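Local coordinates for alcohol dehydrogenase superfamily protein (Novosphingobium aromaticivorans, PDB 3GAZ) that probably works as an NADP-dependent oxidoreductase of the medium-chain dehydrogenase/reductase superfamily, at residues Thr7-Val12 and Phe20-Leu25; Leu219-Leu224 and His241-Leu246; Gly88-Gly93 and Ala117-Ala122. All blocks are in the same frame, centred on the assembly; numbering follows the deposited sequence.

Contact 1: residues Thr7-Val12 and Phe20-Leu25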
loop_
_atom_site.group_PDB
_atom_site.type_symbol
_atom_site.label_atom_id
_atom_site.label_comp_id
_atom_site.label_asym_id
_atom_site.label_seq_id
_atom_site.Cartn_x
_atom_site.Cartn_y
_atom_site.Cartn_z
ATOM N N THR A 7 22.001 -8.102 4.782
ATOM C CA THR A 7 20.667 -8.626 5.023
ATOM C C THR A 7 20.158 -8.262 6.410
ATOM O O THR A 7 20.816 -7.545 7.162
ATOM C CB THR A 7 20.664 -10.159 4.906
ATOM O OG1 THR A 7 21.547 -10.711 5.897
ATOM C CG2 THR A 7 21.123 -10.587 3.522
HETATM N N MSE A 8 18.971 -8.763 6.735
HETATM C CA MSE A 8 18.359 -8.530 8.036
HETATM C C MSE A 8 17.401 -9.680 8.314
HETATM O O MSE A 8 17.030 -10.421 7.403
HETATM C CB MSE A 8 17.579 -7.200 8.064
HETATM C CG MSE A 8 16.269 -7.181 7.255
HETATM SE SE MSE A 8 15.164 -5.747 7.632
HETATM C CE MSE A 8 13.829 -6.029 6.420
ATOM N N ILE A 9 17.017 -9.834 9.576
ATOM C CA ILE A 9 16.068 -10.867 9.961
ATOM C C ILE A 9 14.717 -10.174 10.123
ATOM O O ILE A 9 14.633 -9.090 10.702
ATOM C CB ILE A 9 16.436 -11.522 11.319
ATOM C CG1 ILE A 9 17.749 -12.299 11.195
ATOM C CG2 ILE A 9 15.309 -12.452 11.776
ATOM C CD1 ILE A 9 17.699 -13.434 10.195
ATOM N N ALA A 10 13.666 -10.796 9.607
ATOM C CA ALA A 10 12.329 -10.237 9.722
ATOM C C ALA A 10 11.324 -11.370 9.822
ATOM O O ALA A 10 11.579 -12.488 9.366
ATOM C CB ALA A 10 12.011 -9.363 8.505
ATOM N N ALA A 11 10.184 -11.081 10.434
ATOM C CA ALA A 11 9.127 -12.069 10.571
ATOM C C ALA A 11 8.137 -11.773 9.456
ATOM O O ALA A 11 7.654 -10.645 9.317
ATOM C CB ALA A 11 8.456 -11.943 11.929
ATOM N N VAL A 12 7.844 -12.785 8.654
ATOM C CA VAL A 12 6.924 -12.617 7.547
ATOM C C VAL A 12 5.700 -13.505 7.675
ATOM O O VAL A 12 5.819 -14.695 7.972
ATOM C CB VAL A 12 7.612 -12.957 6.199
ATOM C CG1 VAL A 12 6.641 -12.735 5.046
ATOM C CG2 VAL A 12 8.862 -12.115 6.021
ATOM N N PHE A 20 4.275 -16.700 11.956
ATOM C CA PHE A 20 5.220 -15.620 11.734
ATOM C C PHE A 20 6.521 -16.325 11.370
ATOM O O PHE A 20 7.165 -16.944 12.216
ATOM C CB PHE A 20 5.367 -14.786 13.008
ATOM C CG PHE A 20 4.200 -13.874 13.261
ATOM C CD1 PHE A 20 4.091 -12.664 12.580
ATOM C CD2 PHE A 20 3.179 -14.249 14.128
ATOM C CE1 PHE A 20 2.983 -11.842 12.760
ATOM C CE2 PHE A 20 2.066 -13.434 14.314
ATOM C CZ PHE A 20 1.966 -12.228 13.627
ATOM N N VAL A 21 6.892 -16.249 10.098
ATOM C CA VAL A 21 8.092 -16.921 9.620
ATOM C C VAL A 21 9.332 -16.040 9.607
ATOM O O VAL A 21 9.367 -15.024 8.918
ATOM C CB VAL A 21 7.863 -17.479 8.200
ATOM C CG1 VAL A 21 9.108 -18.212 7.707
ATOM C CG2 VAL A 21 6.652 -18.405 8.207
ATOM N N LEU A 22 10.345 -16.430 10.378
ATOM C CA LEU A 22 11.588 -15.673 10.412
ATOM C C LEU A 22 12.332 -15.924 9.101
ATOM O O LEU A 22 12.557 -17.074 8.715
ATOM C CB LEU A 22 12.453 -16.108 11.596
ATOM C CG LEU A 22 11.890 -15.795 12.984
ATOM C CD1 LEU A 22 12.919 -16.161 14.038
ATOM C CD2 LEU A 22 11.546 -14.310 13.080
ATOM N N ARG A 23 12.718 -14.845 8.432
ATOM C CA ARG A 23 13.412 -14.925 7.146
ATOM C C ARG A 23 14.601 -13.962 7.083
ATOM O O ARG A 23 14.576 -12.903 7.714
ATOM C CB ARG A 23 12.443 -14.551 6.015
ATOM C CG ARG A 23 11.275 -15.503 5.789
ATOM C CD ARG A 23 11.765 -16.807 5.192
ATOM N NE ARG A 23 12.684 -16.582 4.075
ATOM C CZ ARG A 23 12.351 -15.990 2.931
ATOM N NH1 ARG A 23 11.111 -15.556 2.736
ATOM N NH2 ARG A 23 13.265 -15.823 1.980
ATOM N N LYS A 24 15.638 -14.327 6.331
ATOM C CA LYS A 24 16.778 -13.431 6.159
ATOM C C LYS A 24 16.512 -12.767 4.812
ATOM O O LYS A 24 16.508 -13.430 3.777
ATOM C CB LYS A 24 18.106 -14.194 6.113
ATOM C CG LYS A 24 19.314 -13.286 5.853
ATOM C CD LYS A 24 20.644 -14.008 6.040
ATOM C CE LYS A 24 20.883 -15.070 4.976
ATOM N NZ LYS A 24 22.165 -15.807 5.213
ATOM N N LEU A 25 16.271 -11.460 4.834
ATOM C CA LEU A 25 15.953 -10.713 3.619
ATOM C C LEU A 25 16.893 -9.544 3.397
ATOM O O LEU A 25 17.679 -9.183 4.271
ATOM C CB LEU A 25 14.523 -10.168 3.707
ATOM C CG LEU A 25 13.427 -11.155 4.106
ATOM C CD1 LEU A 25 12.138 -10.405 4.410
ATOM C CD2 LEU A 25 13.226 -12.165 2.986
#
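Val12 and Val21 exchange a pair of backbone hydrogen bonds at the loop end of the N-terminal beta hairpin, with Val12 N 2.7 Å from Val21 O. Both bonds of this pair reach their carbonyls from 35° off the carbonyl plane. Two more hydrogen-bonded pairs follow along the antiparallel strands 7-13 and 20-26, Ala10 with Arg23 and Met8 with Leu25, and there the donors approach nearly along the C=O axis. At the non-hydrogen-bonded pair Ile9-Lys24, Lys24 CA turns its hydrogen to the carbonyl of Met8, Lys24 CA to Met8 O being 3.3 Å.

The charged end of Arg23 looks beyond the hairpin: its guanidinium forms a salt bridge through NH2 with Glu188 of the second subunit. Leu25 CD2 sits 3.6 Å above one face of that guanidinium, toward its rim; bends at chi2 (-71°) and chi3 (-47°) fold the group back over Leu25.

Packing differs on the two faces. On the one bearing Met8, Ala10, Val12, Val21, Arg23 and Leu25, Val12 CG2 meets Leu25 CD1 at 4.0 Å, and the selenomethionine Met8 runs on extended toward Pro28 and Gln102. On the other face Ala11 CB touches Leu22 CD2 at 4.1 Å, and Ile311 of helix 311-319 closes over Ala11 and Phe20. At the far end the aliphatic part of Lys24 crosses Thr7 obliquely, its CG 3.4 Å from Thr7 OG1.

Contact 2: residues Leu219-Leu224 and His241-Leu246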
loop_
_atom_site.group_PDB
_atom_site.type_symbol
_atom_site.label_atom_id
_atom_site.label_comp_id
_atom_site.label_asym_id
_atom_site.label_seq_id
_atom_site.Cartn_x
_atom_site.Cartn_y
_atom_site.Cartn_z
ATOM N N LEU A 219 -17.274 16.163 26.586
ATOM C CA LEU A 219 -16.618 15.343 25.571
ATOM C C LEU A 219 -16.587 13.860 25.939
ATOM O O LEU A 219 -16.222 13.504 27.056
ATOM C CB LEU A 219 -15.184 15.854 25.373
ATOM C CG LEU A 219 -14.256 15.160 24.372
ATOM C CD1 LEU A 219 -14.872 15.172 22.972
ATOM C CD2 LEU A 219 -12.913 15.892 24.372
ATOM N N VAL A 220 -16.986 13.001 25.003
ATOM C CA VAL A 220 -16.963 11.557 25.235
ATOM C C VAL A 220 -16.111 10.868 24.169
ATOM O O VAL A 220 -16.357 11.027 22.973
ATOM C CB VAL A 220 -18.374 10.933 25.181
ATOM C CG1 VAL A 220 -18.278 9.423 25.419
ATOM C CG2 VAL A 220 -19.284 11.576 26.236
ATOM N N TYR A 221 -15.106 10.111 24.598
ATOM C CA TYR A 221 -14.262 9.405 23.644
ATOM C C TYR A 221 -14.516 7.904 23.705
ATOM O O TYR A 221 -14.166 7.240 24.681
ATOM C CB TYR A 221 -12.773 9.674 23.902
ATOM C CG TYR A 221 -11.891 9.344 22.707
ATOM C CD1 TYR A 221 -12.065 8.157 21.992
ATOM C CD2 TYR A 221 -10.892 10.218 22.288
ATOM C CE1 TYR A 221 -11.268 7.850 20.887
ATOM C CE2 TYR A 221 -10.085 9.921 21.183
ATOM C CZ TYR A 221 -10.282 8.736 20.487
ATOM O OH TYR A 221 -9.499 8.433 19.394
ATOM N N ASP A 222 -15.132 7.379 22.651
ATOM C CA ASP A 222 -15.422 5.960 22.554
ATOM C C ASP A 222 -14.225 5.240 21.946
ATOM O O ASP A 222 -13.862 5.495 20.799
ATOM C CB ASP A 222 -16.652 5.734 21.669
ATOM C CG ASP A 222 -16.809 4.288 21.252
ATOM O OD1 ASP A 222 -16.643 3.400 22.113
ATOM O OD2 ASP A 222 -17.102 4.036 20.064
ATOM N N THR A 223 -13.602 4.348 22.713
ATOM C CA THR A 223 -12.461 3.600 22.197
ATOM C C THR A 223 -12.844 2.143 21.980
ATOM O O THR A 223 -12.003 1.331 21.596
ATOM C CB THR A 223 -11.262 3.603 23.170
ATOM O OG1 THR A 223 -11.519 2.690 24.244
ATOM C CG2 THR A 223 -11.020 4.990 23.725
ATOM N N LEU A 224 -14.109 1.813 22.224
ATOM C CA LEU A 224 -14.569 0.436 22.081
ATOM C C LEU A 224 -15.492 0.193 20.886
ATOM O O LEU A 224 -15.455 -0.877 20.280
ATOM C CB LEU A 224 -15.255 -0.009 23.379
ATOM C CG LEU A 224 -14.321 -0.060 24.596
ATOM C CD1 LEU A 224 -15.114 -0.290 25.874
ATOM C CD2 LEU A 224 -13.297 -1.171 24.393
ATOM N N HIS A 241 -19.769 16.957 22.431
ATOM C CA HIS A 241 -19.085 16.302 21.318
ATOM C C HIS A 241 -18.681 14.872 21.658
ATOM O O HIS A 241 -18.145 14.602 22.731
ATOM C CB HIS A 241 -17.837 17.116 20.945
ATOM C CG HIS A 241 -17.273 16.803 19.590
ATOM N ND1 HIS A 241 -16.391 17.644 18.943
ATOM C CD2 HIS A 241 -17.459 15.746 18.760
ATOM C CE1 HIS A 241 -16.061 17.122 17.775
ATOM N NE2 HIS A 241 -16.694 15.970 17.639
ATOM N N VAL A 242 -18.937 13.959 20.730
ATOM C CA VAL A 242 -18.578 12.557 20.906
ATOM C C VAL A 242 -17.623 12.154 19.780
ATOM O O VAL A 242 -17.873 12.456 18.617
ATOM C CB VAL A 242 -19.831 11.645 20.847
ATOM C CG1 VAL A 242 -19.413 10.173 20.862
ATOM C CG2 VAL A 242 -20.753 11.946 22.037
ATOM N N VAL A 243 -16.515 11.506 20.123
ATOM C CA VAL A 243 -15.580 11.058 19.093
ATOM C C VAL A 243 -15.346 9.559 19.269
ATOM O O VAL A 243 -15.452 9.028 20.378
ATOM C CB VAL A 243 -14.217 11.809 19.165
ATOM C CG1 VAL A 243 -14.446 13.316 19.097
ATOM C CG2 VAL A 243 -13.474 11.443 20.440
ATOM N N SER A 244 -15.049 8.876 18.172
ATOM C CA SER A 244 -14.800 7.442 18.228
ATOM C C SER A 244 -13.736 7.043 17.225
ATOM O O SER A 244 -13.613 7.654 16.162
ATOM C CB SER A 244 -16.083 6.660 17.928
ATOM O OG SER A 244 -15.814 5.268 17.831
ATOM N N CYS A 245 -12.961 6.021 17.573
ATOM C CA CYS A 245 -11.927 5.519 16.681
ATOM C C CYS A 245 -12.315 4.116 16.213
ATOM O O CYS A 245 -11.499 3.379 15.668
ATOM C CB CYS A 245 -10.562 5.508 17.383
ATOM S SG CYS A 245 -10.487 4.598 18.938
ATOM N N LEU A 246 -13.579 3.761 16.431
ATOM C CA LEU A 246 -14.119 2.465 16.024
ATOM C C LEU A 246 -15.582 2.617 15.622
ATOM O O LEU A 246 -16.384 1.711 15.843
ATOM C CB LEU A 246 -14.020 1.440 17.162
ATOM C CG LEU A 246 -12.702 0.688 17.349
ATOM C CD1 LEU A 246 -12.778 -0.181 18.594
ATOM C CD2 LEU A 246 -12.406 -0.158 16.114
#
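Tyr221 lays one face of its ring against Val243, its neighbour on the next strand of the parallel Rossmann-type sheet. Val243 CG2 stands 3.6 Å from the ring centroid and 20° off the ring normal, a CH-pi contact displaced toward the CD2 side. With CG1 anti to the carbonyl carbon (chi1 -55°), CG2 of Val243 falls between the backbone N and the carbonyl carbon and faces the tyrosine. Cys245 comes at the ring's edge instead, its SG 5.2 Å from the centroid in a sulfur-aromatic contact. The hydroxyl of Tyr221 is hydrogen-bonded to Thr137 O of helix 132-145, tying the sheet to that helix. With an alanine in place of Tyr221, Val243 CG2 would probably face a gap and Thr137 O would lose its hydroxyl partner.

The opposite face of the sheet, toward helix 227-235, carries Val220, Asp222, Val242 and Ser244. There Ser244 OG donates to Asp222 OD2 at 2.9 Å, from 37° out of the carboxylate plane. Each of the two residues also ends its strand with a turn: Asp222 OD1 takes the N-H of Leu224 in an Asx turn and that of Gly225 as well, while Ser244 OG takes the N-H of Leu246 in an ST turn. The carboxylate is therefore gripped at both oxygens.

Between the strands the backbone bonds run alternately one way and the other, Asp222 N to Val243 O being the shortest at 2.8 Å. The last, from Cys245 N to Asp222 O, is weak, stretched to 3.4 Å as the strands give way to loops.

Contact 3: residues Gly88-Gly93 and Ala117-Ala122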
loop_
_atom_site.group_PDB
_atom_site.type_symbol
_atom_site.label_atom_id
_atom_site.label_comp_id
_atom_site.label_asym_id
_atom_site.label_seq_id
_atom_site.Cartn_x
_atom_site.Cartn_y
_atom_site.Cartn_z
ATOM N N GLY A 88 22.718 7.532 15.152
ATOM C CA GLY A 88 22.833 7.394 16.593
ATOM C C GLY A 88 21.618 7.888 17.366
ATOM O O GLY A 88 21.452 7.548 18.536
ATOM N N ASP A 89 20.767 8.688 16.727
ATOM C CA ASP A 89 19.577 9.211 17.397
ATOM C C ASP A 89 18.560 8.126 17.733
ATOM O O ASP A 89 18.215 7.311 16.884
ATOM C CB ASP A 89 18.876 10.262 16.527
ATOM C CG ASP A 89 19.641 11.568 16.448
ATOM O OD1 ASP A 89 20.558 11.784 17.270
ATOM O OD2 ASP A 89 19.312 12.383 15.565
ATOM N N ALA A 90 18.085 8.118 18.974
ATOM C CA ALA A 90 17.074 7.150 19.389
ATOM C C ALA A 90 15.734 7.741 18.952
ATOM O O ALA A 90 15.459 8.915 19.214
ATOM C CB ALA A 90 17.103 6.965 20.904
ATOM N N VAL A 91 14.903 6.938 18.290
ATOM C CA VAL A 91 13.605 7.419 17.816
ATOM C C VAL A 91 12.465 6.420 18.010
ATOM O O VAL A 91 12.688 5.266 18.372
ATOM C CB VAL A 91 13.656 7.766 16.303
ATOM C CG1 VAL A 91 14.695 8.854 16.040
ATOM C CG2 VAL A 91 13.968 6.510 15.494
ATOM N N PHE A 92 11.238 6.883 17.775
ATOM C CA PHE A 92 10.058 6.029 17.863
ATOM C C PHE A 92 8.977 6.607 16.955
ATOM O O PHE A 92 9.028 7.790 16.604
ATOM C CB PHE A 92 9.565 5.891 19.321
ATOM C CG PHE A 92 8.776 7.074 19.850
ATOM C CD1 PHE A 92 9.263 8.375 19.750
ATOM C CD2 PHE A 92 7.564 6.864 20.514
ATOM C CE1 PHE A 92 8.558 9.453 20.309
ATOM C CE2 PHE A 92 6.850 7.929 21.075
ATOM C CZ PHE A 92 7.353 9.231 20.972
ATOM N N GLY A 93 8.025 5.773 16.542
ATOM C CA GLY A 93 6.964 6.269 15.686
ATOM C C GLY A 93 6.059 5.220 15.073
ATOM O O GLY A 93 6.303 4.022 15.193
ATOM N N ALA A 117 10.109 10.770 15.619
ATOM C CA ALA A 117 10.344 11.762 16.657
ATOM C C ALA A 117 11.344 11.132 17.620
ATOM O O ALA A 117 11.347 9.910 17.809
ATOM C CB ALA A 117 9.048 12.091 17.387
ATOM N N SER A 118 12.196 11.956 18.220
ATOM C CA SER A 118 13.182 11.445 19.158
ATOM C C SER A 118 12.463 10.673 20.252
ATOM O O SER A 118 11.381 11.067 20.696
ATOM C CB SER A 118 13.983 12.596 19.775
ATOM O OG SER A 118 14.755 13.261 18.790
ATOM N N LYS A 119 13.057 9.565 20.679
ATOM C CA LYS A 119 12.461 8.754 21.729
ATOM C C LYS A 119 12.545 9.486 23.063
ATOM O O LYS A 119 13.571 10.078 23.385
ATOM C CB LYS A 119 13.189 7.415 21.854
ATOM C CG LYS A 119 12.596 6.504 22.932
ATOM C CD LYS A 119 13.388 5.218 23.108
ATOM C CE LYS A 119 14.707 5.469 23.815
ATOM N NZ LYS A 119 14.501 6.037 25.178
ATOM N N PRO A 120 11.453 9.472 23.845
ATOM C CA PRO A 120 11.455 10.141 25.147
ATOM C C PRO A 120 12.581 9.532 25.974
ATOM O O PRO A 120 12.671 8.308 26.103
ATOM C CB PRO A 120 10.075 9.806 25.704
ATOM C CG PRO A 120 9.230 9.782 24.467
ATOM C CD PRO A 120 10.098 9.016 23.489
ATOM N N ALA A 121 13.439 10.382 26.525
ATOM C CA ALA A 121 14.578 9.921 27.313
ATOM C C ALA A 121 14.235 9.006 28.483
ATOM O O ALA A 121 14.976 8.067 28.781
ATOM C CB ALA A 121 15.375 11.130 27.824
ATOM N N ALA A 122 13.110 9.270 29.139
ATOM C CA ALA A 122 12.702 8.493 30.307
ATOM C C ALA A 122 12.120 7.104 30.040
ATOM O O ALA A 122 11.929 6.327 30.972
ATOM C CB ALA A 122 11.708 9.316 31.141
HETATM O O HOH W 1 16.785 11.338 19.140
#
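Phe92 turns its ring into the bend made by Ala117, Lys119 and Pro120, and gives up more surface to this contact than any other residue. Its CG sits between the backbone N and the carbonyl carbon (chi1 78°), which swings the ring over segment 117-122. Pro120 CD then rests 3.8 Å from the ring centroid, 20° off the normal, a CH-pi contact offset toward CE1 and CZ of the ring; the two side chains cross at about a right angle. Near the ring plane Ala117 O comes to the edge, while Ala117 CB touches Phe92 CE1 at 4.0 Å.

Lys119 has left the strand, yet Lys119 N still lies 2.9 Å from Ala90 O in a nearly straight bond, although it meets that oxygen from above the carbonyl plane. A water also donates to Ala90 O and links it to Ser118 OG. The lysine's CB packs on Ala90 CB, and its bent chain delivers NZ to Pro120 O and to Leu123 O.

Ala117 lies on the same sheet face as Phe92: Phe92 N donates to Ala117 O at 3.0 Å, and the return bond from Ala117 N to Phe92 O is weak. This short antiparallel pairing joins strands 90-94 and 116-118 of the GroES-like domain. Strand 70-78 flanks 90-94 on its other edge, helix 278-293 packs Leu285 on Phe92 and Ala117, and helix 125-129 lies against Ala90, Phe92 and Lys119.

The three contacts hold three different pairs of strands and share no element. Contact 2 is the most interior, its centre about 14 Å from that of the chain, within the parallel sheet of the probable nucleotide-binding domain; contact 3, about 17 Å by the same measure, belongs to the mixed sheet of the GroES-like domain, on the opposite side. Contact 1, likewise about 25 Å out, is an outlying hairpin and alone touches the second subunit. Chemistry follows place: the hairpin relies on regular backbone bonding with a charge reaching across the dimer, contact 2 adds a buried carboxylate-hydroxyl bond, and contact 3 adds aromatic-proline packing and a bridging water to a short strand pairing.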